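Local coordinates for activator of Hsp90 ATPase homologue 1/2-like C-terminal domain-containing protein (Rhodobacter sphaeroides, PDB 3PU2) that is of unknown function but belongs to the AHA1 family and may, like many SRPBCC-superfamily proteins, bind a hydrophobic ligand, at residues P48-V53 / V65-E70. Residues are numbered along the deposited sequence; the frame is centred on the assembly and turned at random.
Sequences PMTECV and VWTGPE
Thr-50 and Glu-51 both turn their amides to Val-65 O, where strand 49-53 runs antiparallel to strand 65-67. The bulge lets this one carbonyl serve two successive donors, Thr-50 N at 2.8 Å and Glu-51 N at 3.3 Å. Val-65 N donates back to Glu-51 O (3.0 Å), and Thr-67 N reaches Pro-48 O (3.2 Å). Among the side chains, the hydroxyls of Thr-50 and Thr-67 share a hydrogen bond, OG1 to OG1 2.7 Å, from side chains crossing at about a right angle. Selenomethionine Met-49 and Trp-66 lie side by side, pointing the same way. CG makes an off-centre CH-pi contact with the five-membered ring, 4.3 Å from its centroid and 29° off the normal; the bend at chi3 (-86°) carries CE beside NE1 and CZ2, with SE in an oblique Met-aromatic contact. On the other face, Glu-51 CB packs against Val-65 CB (3.8 Å). Trp-66 NE1 donates to Leu-42 O, tying the hairpin to the loop that Met-49 also touches. A leucine in place of Trp-66 would probably leave Leu-42 O without this donor and Met-49 without its aromatic neighbour. Thr-50 and Glu-51 facing the single Val-65 form a classic beta bulge, here in the edge hairpin of a Bet v 1-like antiparallel sheet.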
# COMPACT_ATOMS: atom_id res chain seq x y z
N PRO A 48 8.25 12.45 -3.68
CA PRO A 48 7.23 12.77 -2.68
C PRO A 48 5.83 12.64 -3.28
O PRO A 48 5.67 12.69 -4.50
CB PRO A 48 7.56 14.21 -2.31
CG PRO A 48 8.13 14.74 -3.57
CD PRO A 48 9.06 13.64 -3.97
N MSE A 49 4.83 12.44 -2.43
CA MSE A 49 3.46 12.31 -2.93
C MSE A 49 2.88 13.71 -3.06
O MSE A 49 2.78 14.43 -2.08
CB MSE A 49 2.62 11.47 -1.98
CG MSE A 49 1.31 10.98 -2.60
SE MSE A 49 0.29 9.85 -1.43
CE MSE A 49 1.15 8.19 -1.87
N THR A 50 2.53 14.09 -4.28
CA THR A 50 2.00 15.42 -4.53
C THR A 50 0.48 15.49 -4.64
O THR A 50 -0.09 16.56 -4.46
CB THR A 50 2.65 16.06 -5.78
OG1 THR A 50 2.73 15.10 -6.83
CG2 THR A 50 4.05 16.54 -5.45
N GLU A 51 -0.17 14.37 -4.95
CA GLU A 51 -1.64 14.34 -5.02
C GLU A 51 -2.15 13.08 -4.36
O GLU A 51 -1.67 11.98 -4.63
CB GLU A 51 -2.16 14.38 -6.45
CG GLU A 51 -3.64 14.81 -6.52
CD GLU A 51 -4.28 14.58 -7.88
OE1 GLU A 51 -3.61 14.81 -8.92
OE2 GLU A 51 -5.47 14.18 -7.92
N CYS A 52 -3.13 13.23 -3.48
CA CYS A 52 -3.64 12.06 -2.81
C CYS A 52 -5.12 12.09 -2.47
O CYS A 52 -5.56 12.75 -1.53
CB CYS A 52 -2.84 11.80 -1.53
SG CYS A 52 -3.20 10.18 -0.82
N VAL A 53 -5.87 11.35 -3.27
CA VAL A 53 -7.30 11.22 -3.08
C VAL A 53 -7.53 9.78 -2.65
O VAL A 53 -7.12 8.85 -3.34
CB VAL A 53 -8.06 11.50 -4.40
CG1 VAL A 53 -9.56 11.27 -4.21
CG2 VAL A 53 -7.76 12.92 -4.87
N VAL A 65 -0.41 10.56 -6.99
CA VAL A 65 0.62 11.06 -7.90
C VAL A 65 1.90 11.44 -7.19
O VAL A 65 1.91 12.20 -6.24
CB VAL A 65 0.15 12.32 -8.71
CG1 VAL A 65 1.26 12.77 -9.70
CG2 VAL A 65 -1.16 12.00 -9.49
N TRP A 66 3.00 10.90 -7.69
CA TRP A 66 4.30 11.20 -7.13
C TRP A 66 5.06 12.01 -8.18
O TRP A 66 4.98 11.74 -9.39
CB TRP A 66 5.04 9.91 -6.81
CG TRP A 66 4.37 9.10 -5.76
CD1 TRP A 66 4.57 9.17 -4.40
CD2 TRP A 66 3.42 8.06 -5.96
NE1 TRP A 66 3.80 8.24 -3.75
CE2 TRP A 66 3.08 7.54 -4.68
CE3 TRP A 66 2.81 7.50 -7.09
CZ2 TRP A 66 2.17 6.50 -4.52
CZ3 TRP A 66 1.91 6.48 -6.92
CH2 TRP A 66 1.60 5.98 -5.65
N THR A 67 5.77 13.02 -7.71
CA THR A 67 6.56 13.85 -8.59
C THR A 67 8.02 13.68 -8.21
O THR A 67 8.42 13.89 -7.06
CB THR A 67 6.24 15.32 -8.43
OG1 THR A 67 4.82 15.49 -8.46
CG2 THR A 67 6.91 16.10 -9.56
N GLY A 68 8.82 13.30 -9.19
CA GLY A 68 10.24 13.10 -8.95
C GLY A 68 11.07 14.33 -9.28
O GLY A 68 10.52 15.40 -9.54
N PRO A 69 12.41 14.20 -9.24
CA PRO A 69 13.22 15.36 -9.56
C PRO A 69 13.01 15.59 -11.05
O PRO A 69 12.65 14.66 -11.79
CB PRO A 69 14.64 14.90 -9.23
CG PRO A 69 14.44 13.76 -8.29
CD PRO A 69 13.26 13.06 -8.89
N GLU A 70 13.21 16.82 -11.50
CA GLU A 70 13.04 17.15 -12.91
C GLU A 70 11.58 17.35 -13.34
O GLU A 70 11.32 17.78 -14.46
CB GLU A 70 13.71 16.09 -13.77
CG GLU A 70 15.21 15.99 -13.50
CD GLU A 70 16.04 15.94 -14.77
OE1 GLU A 70 16.35 14.82 -15.24
OE2 GLU A 70 16.37 17.02 -15.30